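Local coordinates for protein histone-lysine N-methyltransferase family member SUVH9 (Arabidopsis thaliana, PDB 4NJ5) that contributes to gene silencing, probably by binding methylated DNA and recruiting RNA polymerase V to chromatin, although it does not bind S-adenosyl-L-methionine and lacks methyltransferase activity, at residues Gln399-Ile402 / Leu403-Gly407. Residues are numbered along the deposited sequence; the frame is centred on the assembly and turned at random.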
# COMPACT_ATOMS: atom_id res chain seq x y z
N GLN A 399 -19.31 -25.71 -21.13
CA GLN A 399 -18.48 -26.45 -20.18
C GLN A 399 -18.90 -26.11 -18.76
O GLN A 399 -19.05 -26.99 -17.90
CB GLN A 399 -17.00 -26.09 -20.38
CG GLN A 399 -16.43 -26.47 -21.74
CD GLN A 399 -15.20 -25.64 -22.12
OE1 GLN A 399 -14.89 -24.63 -21.49
NE2 GLN A 399 -14.51 -26.07 -23.17
N ALA A 400 -19.10 -24.81 -18.53
CA ALA A 400 -19.55 -24.29 -17.26
C ALA A 400 -20.88 -24.91 -16.90
O ALA A 400 -21.07 -25.36 -15.78
CB ALA A 400 -19.67 -22.78 -17.31
N ASN A 401 -21.80 -24.94 -17.86
CA ASN A 401 -23.10 -25.55 -17.65
C ASN A 401 -23.03 -27.03 -17.28
O ASN A 401 -23.76 -27.48 -16.39
CB ASN A 401 -23.99 -25.38 -18.89
CG ASN A 401 -25.22 -26.27 -18.84
OD1 ASN A 401 -26.21 -25.94 -18.19
ND2 ASN A 401 -25.16 -27.40 -19.54
N ILE A 402 -22.17 -27.77 -17.96
CA ILE A 402 -22.03 -29.20 -17.68
C ILE A 402 -21.49 -29.43 -16.27
O ILE A 402 -22.04 -30.23 -15.51
CB ILE A 402 -21.14 -29.90 -18.72
CG1 ILE A 402 -21.89 -30.04 -20.04
CG2 ILE A 402 -20.71 -31.28 -18.22
CD1 ILE A 402 -21.05 -30.56 -21.19
N LEU A 403 -20.42 -28.72 -15.91
CA LEU A 403 -19.89 -28.84 -14.55
C LEU A 403 -20.88 -28.35 -13.50
O LEU A 403 -20.92 -28.86 -12.38
CB LEU A 403 -18.55 -28.10 -14.43
CG LEU A 403 -17.33 -28.78 -15.05
CD1 LEU A 403 -16.17 -27.81 -15.16
CD2 LEU A 403 -16.93 -29.99 -14.24
N THR A 404 -21.70 -27.37 -13.86
CA THR A 404 -22.65 -26.77 -12.93
C THR A 404 -23.90 -27.63 -12.74
O THR A 404 -24.58 -27.55 -11.72
CB THR A 404 -23.05 -25.33 -13.37
OG1 THR A 404 -22.81 -24.41 -12.30
CG2 THR A 404 -24.51 -25.26 -13.78
N MET A 405 -24.20 -28.48 -13.72
CA MET A 405 -25.33 -29.40 -13.60
C MET A 405 -24.95 -30.63 -12.79
O MET A 405 -25.81 -31.39 -12.35
CB MET A 405 -25.85 -29.81 -14.98
CG MET A 405 -26.62 -28.71 -15.69
SD MET A 405 -28.04 -28.14 -14.74
CE MET A 405 -28.25 -26.50 -15.43
N ASN A 406 -23.64 -30.83 -12.61
CA ASN A 406 -23.14 -31.90 -11.76
C ASN A 406 -23.10 -31.46 -10.30
O ASN A 406 -22.92 -32.29 -9.41
CB ASN A 406 -21.75 -32.35 -12.22
CG ASN A 406 -21.80 -33.50 -13.20
OD1 ASN A 406 -22.78 -34.25 -13.25
ND2 ASN A 406 -20.74 -33.66 -13.98
N GLY A 407 -23.26 -30.16 -10.07
CA GLY A 407 -23.31 -29.63 -8.72
C GLY A 407 -22.11 -28.78 -8.31
O GLY A 407 -22.12 -28.18 -7.24
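The amide of Asn401 has Met405, one helical turn further on, passing on one side of its plane without lying over the group. The methyl comes in at the oxygen end, tilted above the plane, with Met405 CE 3.5 Å from Asn401 OD1 in van der Waals contact. Asn401 carries CG anti to its main-chain nitrogen (chi1 167°), while a bend at chi2 (-58°) brings the methionine's terminal methyl to that oxygen. Asn401 suits a partly exposed position, and the unbranched, flexible methionine can fold its methyl against the amide oxygen while remaining exposed. The amide of Asn406 turns one face to Ile402 O, which stands over it 4.0 Å from Asn406 CG. A further flat group, that of Gln399, points away from the turn: its OE1 accepts a bond from Thr396 N, and its side chain rests on Pro288.

This is the C-terminal end of helix 397-405 in the SET domain, at the periphery of the molecule and far from the zinc cluster. Leu403 N donates to Gln399 O at 3.0 Å and almost straight, whereas Thr404 N to Ala400 O and Met405 N to Asn401 O, each 2.9 Å, are more bent. Ile402 O then takes a weak i+3 bond from Met405 N (3.3 Å) beside a weak i+4 one from Asn406 N (3.4 Å), a 3-10-like tightening. The methyl of Thr404 packs beside a carbonyl oxygen as the helix ends, CG2 3.5 Å from Asn401 O. A Schellman motif closes the helix: Asp408 N reaches back to Leu403 O and Gly407 N, weakly, to Thr404 O. Gly407 is its C-prime residue; at its positive phi (110°) a CB would jam against the preceding carbonyl oxygen. Small Ala400 fits the buried side against Leu410, and Leu403 rests its side chain on Asp408.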